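Local coordinates for Lin1840 protein (Listeria innocua serovar 6a, PDB 4ZOC), which probably hydrolyses terminal, non-reducing beta-D-glucosyl residues as a family 3 beta-glucosidase with a part in beta-1,2-glucan metabolism, at residues 90-102 against 404-416. The protein carries 2 engineered substitutions. Residues are numbered along the deposited sequence; the frame is centred on the assembly and turned at random.
Sequences ADVIHGYKTVFPI and DILGGWNVYGEEK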
loop_
_atom_site.group_PDB
_atom_site.type_symbol
_atom_site.label_atom_id
_atom_site.label_comp_id
_atom_site.label_asym_id
_atom_site.label_seq_id
_atom_site.Cartn_x
_atom_site.Cartn_y
_atom_site.Cartn_z
ATOM N N ALA A 90 -28.132 14.766 -8.561
ATOM C CA ALA A 90 -27.062 15.777 -8.563
ATOM C C ALA A 90 -26.041 15.478 -7.487
ATOM O O ALA A 90 -26.317 14.727 -6.548
ATOM C CB ALA A 90 -27.667 17.149 -8.328
ATOM N N ASP A 91 -24.876 16.091 -7.624
ATOM C CA ASP A 91 -23.832 15.999 -6.588
ATOM C C ASP A 91 -24.007 17.093 -5.537
ATOM O O ASP A 91 -23.542 18.203 -5.758
ATOM C CB ASP A 91 -22.473 16.121 -7.270
ATOM C CG ASP A 91 -22.139 14.839 -8.052
ATOM O OD1 ASP A 91 -21.918 13.763 -7.423
ATOM O OD2 ASP A 91 -22.088 14.920 -9.229
ATOM N N VAL A 92 -24.735 16.769 -4.454
ATOM C CA VAL A 92 -24.880 17.583 -3.264
ATOM C C VAL A 92 -24.116 16.915 -2.145
ATOM O O VAL A 92 -24.588 16.031 -1.484
ATOM C CB VAL A 92 -26.378 17.919 -2.978
ATOM C CG1 VAL A 92 -26.442 19.079 -2.009
ATOM C CG2 VAL A 92 -27.056 18.095 -4.341
ATOM N N ILE A 93 -22.863 17.345 -1.994
ATOM C CA ILE A 93 -21.848 16.563 -1.246
ATOM C C ILE A 93 -21.665 17.120 0.139
ATOM O O ILE A 93 -21.570 16.385 1.129
ATOM C CB ILE A 93 -20.506 16.545 -1.998
ATOM C CG1 ILE A 93 -20.728 16.100 -3.492
ATOM C CG2 ILE A 93 -19.439 15.751 -1.218
ATOM C CD1 ILE A 93 -21.530 14.792 -3.608
ATOM N N HIS A 94 -21.560 18.407 0.220
ATOM C CA HIS A 94 -21.446 19.092 1.536
ATOM C C HIS A 94 -22.109 20.430 1.451
ATOM O O HIS A 94 -21.602 21.463 1.962
ATOM C CB HIS A 94 -19.987 19.188 2.023
ATOM C CG HIS A 94 -19.063 19.886 1.067
ATOM N ND1 HIS A 94 -18.573 21.144 1.301
ATOM C CD2 HIS A 94 -18.472 19.473 -0.067
ATOM C CE1 HIS A 94 -17.783 21.516 0.315
ATOM N NE2 HIS A 94 -17.725 20.526 -0.547
ATOM N N GLY A 95 -23.302 20.403 0.881
ATOM C CA GLY A 95 -24.091 21.613 0.766
ATOM C C GLY A 95 -24.421 21.915 -0.682
ATOM O O GLY A 95 -23.678 21.501 -1.635
ATOM N N TYR A 96 -25.555 22.639 -0.849
ATOM C CA TYR A 96 -26.017 23.049 -2.118
ATOM C C TYR A 96 -25.512 24.443 -2.445
ATOM O O TYR A 96 -24.433 24.601 -3.053
ATOM C CB TYR A 96 -27.565 22.879 -2.280
ATOM C CG TYR A 96 -28.004 23.053 -3.708
ATOM C CD1 TYR A 96 -27.716 22.086 -4.674
ATOM C CD2 TYR A 96 -28.758 24.136 -4.113
ATOM C CE1 TYR A 96 -28.083 22.236 -5.975
ATOM C CE2 TYR A 96 -29.153 24.290 -5.409
ATOM C CZ TYR A 96 -28.783 23.340 -6.382
ATOM O OH TYR A 96 -29.143 23.491 -7.699
ATOM N N LYS A 97 -26.275 25.477 -2.064
ATOM C CA LYS A 97 -25.820 26.888 -2.177
ATOM C C LYS A 97 -25.206 27.370 -0.888
ATOM O O LYS A 97 -24.175 28.111 -0.942
ATOM C CB LYS A 97 -26.938 27.846 -2.604
ATOM C CG LYS A 97 -27.352 27.553 -4.007
ATOM C CD LYS A 97 -26.620 28.382 -5.010
ATOM C CE LYS A 97 -27.010 27.894 -6.401
ATOM N NZ LYS A 97 -25.952 28.431 -7.340
ATOM N N THR A 98 -25.766 26.957 0.260
ATOM C CA THR A 98 -25.084 27.155 1.526
ATOM C C THR A 98 -24.072 26.018 1.709
ATOM O O THR A 98 -24.481 24.828 1.899
ATOM C CB THR A 98 -26.039 27.219 2.741
ATOM O OG1 THR A 98 -27.098 28.146 2.467
ATOM C CG2 THR A 98 -25.217 27.656 4.035
ATOM N N VAL A 99 -22.777 26.339 1.561
ATOM C CA VAL A 99 -21.763 25.301 1.520
ATOM C C VAL A 99 -21.238 25.096 2.938
ATOM O O VAL A 99 -20.859 26.033 3.624
ATOM C CB VAL A 99 -20.635 25.585 0.530
ATOM C CG1 VAL A 99 -19.638 24.409 0.433
ATOM C CG2 VAL A 99 -21.177 25.933 -0.812
ATOM N N PHE A 100 -21.305 23.851 3.367
ATOM C CA PHE A 100 -20.875 23.396 4.667
ATOM C C PHE A 100 -19.417 22.890 4.562
ATOM O O PHE A 100 -18.839 22.769 3.447
ATOM C CB PHE A 100 -21.804 22.285 5.190
ATOM C CG PHE A 100 -23.133 22.781 5.700
ATOM C CD1 PHE A 100 -24.078 23.235 4.823
ATOM C CD2 PHE A 100 -23.473 22.701 7.053
ATOM C CE1 PHE A 100 -25.287 23.698 5.264
ATOM C CE2 PHE A 100 -24.661 23.203 7.480
ATOM C CZ PHE A 100 -25.572 23.701 6.590
ATOM N N PRO A 101 -18.795 22.588 5.734
ATOM C CA PRO A 101 -17.418 21.996 5.668
ATOM C C PRO A 101 -17.408 20.749 4.827
ATOM O O PRO A 101 -18.420 19.980 4.748
ATOM C CB PRO A 101 -17.056 21.756 7.145
ATOM C CG PRO A 101 -17.874 22.783 7.879
ATOM C CD PRO A 101 -19.170 22.903 7.105
ATOM N N ILE A 102 -16.274 20.566 4.152
ATOM C CA ILE A 102 -16.011 19.292 3.406
ATOM C C ILE A 102 -16.201 18.075 4.292
ATOM O O ILE A 102 -16.048 18.172 5.493
ATOM C CB ILE A 102 -14.616 19.242 2.744
ATOM C CG1 ILE A 102 -13.456 19.454 3.747
ATOM C CG2 ILE A 102 -14.559 20.184 1.586
ATOM C CD1 ILE A 102 -12.096 19.065 3.216
ATOM N N ASP A 404 -11.135 30.987 -2.413
ATOM C CA ASP A 404 -11.202 29.526 -2.569
ATOM C C ASP A 404 -11.222 28.824 -1.194
ATOM O O ASP A 404 -10.244 28.158 -0.755
ATOM C CB ASP A 404 -10.069 29.050 -3.439
ATOM C CG ASP A 404 -10.164 27.566 -3.808
ATOM O OD1 ASP A 404 -11.192 26.884 -3.546
ATOM O OD2 ASP A 404 -9.149 27.082 -4.333
ATOM N N ILE A 405 -12.337 28.961 -0.528
ATOM C CA ILE A 405 -12.565 28.352 0.831
ATOM C C ILE A 405 -13.818 27.505 0.929
ATOM O O ILE A 405 -14.126 27.038 2.023
ATOM C CB ILE A 405 -12.582 29.401 2.012
ATOM C CG1 ILE A 405 -13.324 30.668 1.642
ATOM C CG2 ILE A 405 -11.127 29.799 2.360
ATOM C CD1 ILE A 405 -14.791 30.474 1.366
ATOM N N LEU A 406 -14.470 27.222 -0.217
ATOM C CA LEU A 406 -15.731 26.454 -0.228
ATOM C C LEU A 406 -15.482 24.987 -0.353
ATOM O O LEU A 406 -16.373 24.206 -0.029
ATOM C CB LEU A 406 -16.663 26.871 -1.353
ATOM C CG LEU A 406 -17.055 28.394 -1.391
ATOM C CD1 LEU A 406 -17.998 28.662 -2.547
ATOM C CD2 LEU A 406 -17.629 28.823 -0.087
ATOM N N GLY A 407 -14.285 24.598 -0.745
ATOM C CA GLY A 407 -13.915 23.189 -0.896
ATOM C C GLY A 407 -14.132 22.626 -2.233
ATOM O O GLY A 407 -14.878 23.146 -3.015
ATOM N N GLY A 408 -13.527 21.494 -2.467
ATOM C CA GLY A 408 -13.841 20.675 -3.613
ATOM C C GLY A 408 -15.229 20.041 -3.506
ATOM O O GLY A 408 -15.896 20.065 -2.446
ATOM N N TRP A 409 -15.686 19.486 -4.611
ATOM C CA TRP A 409 -17.019 18.934 -4.694
ATOM C C TRP A 409 -18.063 19.967 -4.232
ATOM O O TRP A 409 -18.993 19.720 -3.468
ATOM C CB TRP A 409 -17.092 17.591 -3.986
ATOM C CG TRP A 409 -16.651 16.493 -4.865
ATOM C CD1 TRP A 409 -15.512 15.717 -4.707
ATOM C CD2 TRP A 409 -17.274 16.045 -6.071
ATOM N NE1 TRP A 409 -15.393 14.851 -5.746
ATOM C CE2 TRP A 409 -16.459 15.017 -6.606
ATOM C CE3 TRP A 409 -18.442 16.405 -6.754
ATOM C CZ2 TRP A 409 -16.807 14.322 -7.781
ATOM C CZ3 TRP A 409 -18.798 15.693 -7.939
ATOM C CH2 TRP A 409 -18.001 14.702 -8.442
ATOM N N ASN A 410 -17.898 21.131 -4.797
ATOM C CA ASN A 410 -18.840 22.227 -4.625
ATOM C C ASN A 410 -19.366 22.654 -6.008
ATOM O O ASN A 410 -18.804 23.501 -6.663
ATOM C CB ASN A 410 -18.156 23.391 -3.918
ATOM C CG ASN A 410 -18.962 24.628 -4.010
ATOM O OD1 ASN A 410 -20.174 24.577 -3.870
ATOM N ND2 ASN A 410 -18.318 25.731 -4.305
ATOM N N VAL A 411 -20.405 21.995 -6.476
ATOM C CA VAL A 411 -20.922 22.118 -7.841
ATOM C C VAL A 411 -21.800 23.347 -7.996
ATOM O O VAL A 411 -21.837 23.935 -9.084
ATOM C CB VAL A 411 -21.629 20.804 -8.296
ATOM C CG1 VAL A 411 -22.269 20.891 -9.665
ATOM C CG2 VAL A 411 -20.622 19.648 -8.314
ATOM N N TYR A 412 -22.459 23.765 -6.913
ATOM C CA TYR A 412 -23.510 24.765 -6.990
ATOM C C TYR A 412 -23.279 26.022 -6.170
ATOM O O TYR A 412 -23.893 27.029 -6.447
ATOM C CB TYR A 412 -24.839 24.126 -6.595
ATOM C CG TYR A 412 -25.262 23.034 -7.551
ATOM C CD1 TYR A 412 -25.932 23.338 -8.741
ATOM C CD2 TYR A 412 -25.014 21.682 -7.250
ATOM C CE1 TYR A 412 -26.331 22.307 -9.604
ATOM C CE2 TYR A 412 -25.379 20.626 -8.130
ATOM C CZ TYR A 412 -26.057 20.965 -9.307
ATOM O OH TYR A 412 -26.473 20.037 -10.229
ATOM N N GLY A 413 -22.337 25.994 -5.238
ATOM C CA GLY A 413 -22.084 27.109 -4.351
ATOM C C GLY A 413 -21.202 28.157 -5.016
ATOM O O GLY A 413 -20.331 27.840 -5.870
ATOM N N GLU A 414 -21.425 29.393 -4.654
ATOM C CA GLU A 414 -20.738 30.524 -5.292
ATOM C C GLU A 414 -19.751 31.211 -4.331
ATOM O O GLU A 414 -20.069 31.605 -3.188
ATOM C CB GLU A 414 -21.741 31.555 -5.843
ATOM C CG GLU A 414 -22.784 30.926 -6.781
ATOM C CD GLU A 414 -23.809 31.913 -7.238
ATOM O OE1 GLU A 414 -23.398 32.838 -7.971
ATOM O OE2 GLU A 414 -25.013 31.778 -6.852
ATOM N N GLU A 415 -18.555 31.464 -4.853
ATOM C CA GLU A 415 -17.553 32.140 -4.065
ATOM C C GLU A 415 -17.935 33.580 -3.611
ATOM O O GLU A 415 -17.590 33.991 -2.514
ATOM C CB GLU A 415 -16.161 32.082 -4.737
ATOM C CG GLU A 415 -15.584 30.681 -4.654
ATOM C CD GLU A 415 -14.225 30.534 -5.246
ATOM O OE1 GLU A 415 -13.733 31.530 -5.783
ATOM O OE2 GLU A 415 -13.660 29.388 -5.227
ATOM N N LYS A 416 -18.732 34.269 -4.399
ATOM C CA LYS A 416 -19.112 35.637 -4.090
ATOM C C LYS A 416 -19.925 35.732 -2.822
ATOM O O LYS A 416 -19.916 36.766 -2.099
ATOM C CB LYS A 416 -19.837 36.261 -5.289
ATOM C CG LYS A 416 -21.192 35.635 -5.594
ATOM C CD LYS A 416 -21.922 36.463 -6.651
ATOM C CE LYS A 416 -23.219 35.815 -7.105
ATOM N NZ LYS A 416 -24.125 35.556 -5.956
HETATM O O HOH W 1 -24.577 17.742 -9.947
HETATM O O HOH W 2 -22.035 20.199 -4.943
HETATM O O HOH W 3 -21.407 20.193 -1.927
HETATM O O HOH W 4 -22.443 22.926 -4.011
HETATM O O HOH W 5 -23.378 29.973 -2.731
#
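His94 and Gly408 join the two loops at their buried end: NE2 of His94 gives a hydrogen bond to O of Gly408 (2.7 Å), in the imidazole plane. ND1, the other ring nitrogen, donates to O of Phe100 in its own loop, so two nearly coplanar bonds fix the ring's rotation. CG2 of Ile102 lies over one face and meets CA of Gly407 at 4.0 Å, where the glycine brings only its backbone against the isoleucine. O of Leu406, buried and without a hydrogen-bonding partner, faces CE1 of His94 at 3.1 Å and CG1 of Val99.

Tyr96 and Tyr412 form an offset stack, centroids 4.5 Å apart and planes at 29°. CE1 of Tyr96 rests 3.3 Å from CG of Tyr412, and CB of Tyr412 sits over the Tyr96 face. With its CG anti to the backbone N (chi1 -169°), Tyr96 swings back toward Tyr412 although its CB starts away; its hydroxyl bonds to Asp129 and His131, that of Tyr412 to Ser63 O.

Packing is looser toward solvent. NZ of Lys97 bonds to O of Tyr412 (2.6 Å) and makes a longer salt bridge to OE2 of Glu414 (3.5 Å), while one water links O of Lys97 to N of Glu414. At the glucose-pocket end the Trp409 ring, partly exposed, meets the Asp91 carboxylate obliquely, planes 51° apart, CZ3 of Trp409 3.5 Å from CG of Asp91.

The contact joins the loop between barrel strand 87-90 and helix 103-108, backed by helices 112-128 and 361-374, to the C-terminal domain loop running from strand 393-397 to helix 421-426.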